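Local coordinates for protein glpG homolog (Haemophilus influenzae, PDB 2NR9) that probably cleaves transmembrane segments of other proteins within the inner membrane, as a rhomboid-type serine protease with a serine-histidine catalytic dyad, at residues M79-T83 with F84-K88; L70-F73 with F74-G78. The protein carries 2 engineered substitutions. One frame throughout, in Å; residues are numbered along the deposited sequence.

In the fold
The two contacts follow each other directly in sequence, contact 2 (residues 70-78) closing where contact 1 (residues 79-88) opens, with centres about 12 Å apart. Both draw on helix 63-84. Contact 2 is regular helix inside the second predicted transmembrane segment, nearer the centre of the chain; contact 1 holds the last turn or so of the same helix, the turn at Gly85 and the start of helix 86-108, at a predicted cytoplasmic boundary. Together they illustrate how one membrane helix is first packed and then ended. Each also touches helix 116-131, whose first residue is the catalytic nucleophile Ser116, so helix 63-84 packs beside the helix that carries the nucleophile.

Contact 1: M79-T83 with F84-K88; sequences MIERT and FGSVK
With CG anti to the backbone N (chi1 -179°) and an extended chain beyond it, Glu81 reaches past the end of its own helix to Ser86, whose OG stands beside its backbone N (chi1 -61°). Ser86 OG donates to Glu81 OE2 over 2.5 Å, a short bond that uses the anti lone pair of the carboxylate oxygen. The same carboxylate is held from helix 10-27 as well: OE1 pairs with Thr12 OG1, and OE2 also accepts from the amide of Ile11. Several donors on one buried carboxylate would be expected to stabilise its negative charge.

The backbone beneath is a helix ending. Phe84 N bonds to Ile80 O at 2.7 Å, and Gly85 N to Glu81 O at 3.0 Å. Gly85 then leaves helical geometry with a positive phi of 110°, a conformation that favours glycine, and serves as the N-cap position of the next helix. Thr83 OG1 donates a hydrogen bond back to Met79 O at 2.7 Å, while Thr83 CG2 sits squarely over one face of the Phe84 ring, 3.9 Å from its centroid, in a CH-pi contact. Ile80 CG2 adds an apolar touch on Phe84 CD1 at 4.0 Å and lies close to Lys88 CG. Lys88 turns its amine away to a salt bridge with Asp183.

The turn thus joins helix 63-84 to helix 86-108, with Ile80 and Phe84 packed on helix 116-131, where Tyr125 meets Phe84 edge-to-face, and Lys88 tied to helix 166-191.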
# COMPACT_ATOMS: atom_id res chain seq x y z
N MET A 79 11.88 -1.01 3.22
CA MET A 79 12.93 -0.57 2.30
C MET A 79 12.79 0.92 2.00
O MET A 79 13.77 1.66 2.04
CB MET A 79 12.89 -1.34 0.98
CG MET A 79 13.35 -2.76 1.06
SD MET A 79 13.50 -3.47 -0.59
CE MET A 79 13.84 -5.19 -0.19
N ILE A 80 11.57 1.33 1.64
CA ILE A 80 11.30 2.73 1.33
C ILE A 80 11.62 3.63 2.51
O ILE A 80 12.31 4.64 2.36
CB ILE A 80 9.82 2.95 0.90
CG1 ILE A 80 9.54 2.26 -0.43
CG2 ILE A 80 9.51 4.44 0.79
CD1 ILE A 80 8.13 2.48 -0.95
N GLU A 81 11.13 3.27 3.68
CA GLU A 81 11.38 4.08 4.87
C GLU A 81 12.88 4.21 5.16
O GLU A 81 13.37 5.32 5.39
CB GLU A 81 10.65 3.52 6.08
CG GLU A 81 10.87 4.35 7.33
CD GLU A 81 9.81 4.11 8.36
OE1 GLU A 81 9.18 3.04 8.33
OE2 GLU A 81 9.59 5.01 9.21
N ARG A 82 13.59 3.09 5.14
CA ARG A 82 15.02 3.10 5.43
C ARG A 82 15.85 3.75 4.34
O ARG A 82 16.96 4.20 4.59
CB ARG A 82 15.52 1.68 5.70
CG ARG A 82 15.13 1.13 7.06
CD ARG A 82 15.71 -0.27 7.30
NE ARG A 82 15.02 -1.30 6.52
CZ ARG A 82 15.45 -1.79 5.36
NH1 ARG A 82 16.59 -1.34 4.83
NH2 ARG A 82 14.76 -2.73 4.73
N THR A 83 15.30 3.84 3.14
CA THR A 83 16.04 4.39 2.02
C THR A 83 15.71 5.86 1.70
O THR A 83 16.61 6.66 1.42
CB THR A 83 15.90 3.51 0.77
OG1 THR A 83 16.23 2.16 1.10
CG2 THR A 83 16.81 4.00 -0.34
N PHE A 84 14.43 6.23 1.78
CA PHE A 84 14.01 7.60 1.44
C PHE A 84 13.44 8.42 2.61
O PHE A 84 13.11 9.60 2.44
CB PHE A 84 13.00 7.59 0.29
CG PHE A 84 13.42 6.75 -0.87
CD1 PHE A 84 12.93 5.46 -1.03
CD2 PHE A 84 14.32 7.23 -1.81
CE1 PHE A 84 13.33 4.68 -2.09
CE2 PHE A 84 14.72 6.45 -2.87
CZ PHE A 84 14.21 5.18 -3.02
N GLY A 85 13.25 7.79 3.76
CA GLY A 85 12.73 8.50 4.93
C GLY A 85 11.32 8.12 5.35
O GLY A 85 10.53 7.61 4.55
N SER A 86 10.99 8.43 6.60
CA SER A 86 9.68 8.12 7.14
C SER A 86 8.56 8.99 6.56
O SER A 86 7.42 8.55 6.45
CB SER A 86 9.69 8.23 8.67
OG SER A 86 10.62 7.32 9.23
N VAL A 87 8.89 10.22 6.20
CA VAL A 87 7.90 11.13 5.62
C VAL A 87 7.43 10.59 4.27
O VAL A 87 6.22 10.55 3.98
CB VAL A 87 8.46 12.55 5.46
CG1 VAL A 87 7.52 13.40 4.63
CG2 VAL A 87 8.71 13.19 6.81
N LYS A 88 8.38 10.14 3.47
CA LYS A 88 8.10 9.59 2.16
C LYS A 88 7.12 8.42 2.25
O LYS A 88 6.15 8.35 1.49
CB LYS A 88 9.40 9.13 1.49
CG LYS A 88 9.22 8.50 0.11
CD LYS A 88 8.70 9.52 -0.89
CE LYS A 88 9.73 10.62 -1.13
NZ LYS A 88 9.19 11.69 -2.03

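Contact 2: L70-F73 with F74-G78. With PQE (3,6,12,15,18,21,24-heptaoxahexatriacontan-1-ol), chain F.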
# COMPACT_ATOMS: atom_id res chain seq x y z
N LEU A 70 0.64 -7.62 4.99
CA LEU A 70 1.64 -7.16 5.96
C LEU A 70 3.07 -7.63 5.67
O LEU A 70 4.02 -6.92 5.97
CB LEU A 70 1.24 -7.51 7.39
CG LEU A 70 0.10 -6.65 7.96
CD1 LEU A 70 0.03 -6.76 9.47
CD2 LEU A 70 0.29 -5.21 7.55
N SER A 71 3.21 -8.86 5.17
CA SER A 71 4.53 -9.38 4.81
C SER A 71 5.17 -8.48 3.76
O SER A 71 6.28 -7.98 3.95
CB SER A 71 4.42 -10.80 4.24
OG SER A 71 3.82 -11.69 5.18
N TRP A 72 4.47 -8.29 2.64
CA TRP A 72 4.95 -7.46 1.55
C TRP A 72 5.14 -6.00 1.95
O TRP A 72 6.13 -5.38 1.56
CB TRP A 72 4.03 -7.59 0.34
CG TRP A 72 4.17 -8.89 -0.39
CD1 TRP A 72 3.63 -10.09 -0.03
CD2 TRP A 72 4.90 -9.12 -1.60
NE1 TRP A 72 3.99 -11.06 -0.95
CE2 TRP A 72 4.76 -10.49 -1.92
CE3 TRP A 72 5.65 -8.30 -2.45
CZ2 TRP A 72 5.35 -11.05 -3.05
CZ3 TRP A 72 6.23 -8.87 -3.57
CH2 TRP A 72 6.08 -10.23 -3.86
N PHE A 73 4.21 -5.45 2.72
CA PHE A 73 4.33 -4.05 3.18
C PHE A 73 5.48 -3.88 4.17
O PHE A 73 6.18 -2.87 4.14
CB PHE A 73 3.03 -3.54 3.80
CG PHE A 73 3.11 -2.10 4.29
CD1 PHE A 73 3.00 -1.04 3.40
CD2 PHE A 73 3.29 -1.81 5.64
CE1 PHE A 73 3.07 0.27 3.84
CE2 PHE A 73 3.38 -0.50 6.09
CZ PHE A 73 3.25 0.54 5.19
N PHE A 74 5.67 -4.85 5.05
CA PHE A 74 6.72 -4.73 6.05
C PHE A 74 8.09 -4.72 5.37
O PHE A 74 8.92 -3.85 5.63
CB PHE A 74 6.64 -5.85 7.09
CG PHE A 74 7.56 -5.65 8.26
CD1 PHE A 74 7.20 -4.81 9.31
CD2 PHE A 74 8.79 -6.29 8.31
CE1 PHE A 74 8.06 -4.61 10.38
CE2 PHE A 74 9.64 -6.10 9.39
CZ PHE A 74 9.28 -5.25 10.42
N ILE A 75 8.28 -5.65 4.44
CA ILE A 75 9.53 -5.74 3.69
C ILE A 75 9.80 -4.53 2.80
O ILE A 75 10.83 -3.88 2.94
CB ILE A 75 9.58 -7.02 2.82
CG1 ILE A 75 9.65 -8.26 3.71
CG2 ILE A 75 10.77 -6.96 1.88
CD1 ILE A 75 9.82 -9.57 2.92
N PHE A 76 8.87 -4.22 1.89
CA PHE A 76 9.09 -3.14 0.92
C PHE A 76 8.74 -1.74 1.43
O PHE A 76 9.36 -0.75 1.01
CB PHE A 76 8.42 -3.46 -0.42
CG PHE A 76 8.97 -4.70 -1.08
CD1 PHE A 76 8.40 -5.94 -0.83
CD2 PHE A 76 10.10 -4.64 -1.89
CE1 PHE A 76 8.93 -7.10 -1.40
CE2 PHE A 76 10.63 -5.79 -2.47
CZ PHE A 76 10.05 -7.02 -2.22
N GLY A 77 7.75 -1.64 2.31
CA GLY A 77 7.44 -0.38 2.96
C GLY A 77 8.65 -0.00 3.80
O GLY A 77 9.04 1.17 3.86
N GLY A 78 9.27 -1.02 4.40
CA GLY A 78 10.48 -0.83 5.20
C GLY A 78 11.66 -0.36 4.36
O GLY A 78 12.37 0.56 4.76
O47 PQE F . -9.39 -17.12 12.77
C68 PQE F . -9.72 -17.50 11.42
C52 PQE F . -10.16 -16.27 10.63
O70 PQE F . -10.45 -16.65 9.29
C55 PQE F . -9.34 -16.44 8.41
C58 PQE F . -9.58 -17.17 7.09
O71 PQE F . -8.33 -17.33 6.41
C61 PQE F . -7.96 -18.70 6.31
C62 PQE F . -8.37 -19.44 7.57
C63 PQE F . -7.27 -20.37 8.06
C66 PQE F . -5.89 -19.78 7.81
C67 PQE F . -5.35 -19.10 9.06
O72 PQE F . -4.10 -18.47 8.76
C65 PQE F . -3.54 -17.83 9.90
C64 PQE F . -2.27 -17.08 9.51
O73 PQE F . -1.84 -16.25 10.59
C60 PQE F . -2.86 -15.34 11.01
C59 PQE F . -2.25 -13.97 11.28
O74 PQE F . -3.22 -13.10 11.86
C57 PQE F . -2.88 -11.73 11.70
C56 PQE F . -1.39 -11.53 11.94
O75 PQE F . -0.74 -11.16 10.72
C54 PQE F . 0.63 -11.58 10.70
C53 PQE F . 1.37 -10.84 9.59
O76 PQE F . 2.63 -10.37 10.09
C51 PQE F . 3.68 -10.58 9.15
C50 PQE F . 4.95 -9.87 9.61
C49 PQE F . 5.96 -9.75 8.48
C48 PQE F . 7.31 -10.35 8.86
C47 PQE F . 8.28 -10.30 7.69
C46 PQE F . 8.68 -11.71 7.25
C45 PQE F . 9.25 -11.70 5.83
C44 PQE F . 9.39 -13.12 5.29
C43 PQE F . 10.11 -13.13 3.94
C42 PQE F . 11.29 -14.09 3.94
C41 PQE F . 11.41 -14.83 2.61
C40 PQE F . 11.67 -16.31 2.82
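Trp72 and Phe76, one helical turn apart, supply the aromatic part of this contact. Both rings leave the backbone in the same direction; their planes are tilted by 21° and displaced sidelong, so one ring hardly lies over the other, and the centroids are 5.6 Å apart. The nearest pair is Trp72 CE3 and Phe76 CE1, at 3.6 Å. Phe76 has CG beside its backbone N (chi1 -61°), which brings the ring edge in plane against Trp72 O, while Ile75 CG2 lies over the rim of one face.

Backbone hydrogen bonds follow the i to i+4 pattern of an alpha-helix, as from Phe76 N to Trp72 O at 3.0 Å; the one from Gly77 N to Phe73 O is weak. Among the side chains, Ser71 OG hydrogen-bonds to Leu67 O one turn earlier.

The bound detergent adds van der Waals contacts: its alkyl tail passes Ile75, whose CD1 is 3.7 Å from PQE C45, and Leu70 CB lies 4.0 Å from PQE C53, where the ether chain meets the tail.

Within helix 63-84, Leu70, Phe73 and Phe74 pack on helix 10-27, whereas Trp72 and Phe76 pack on helix 116-131, the helix that begins at the nucleophile Ser116.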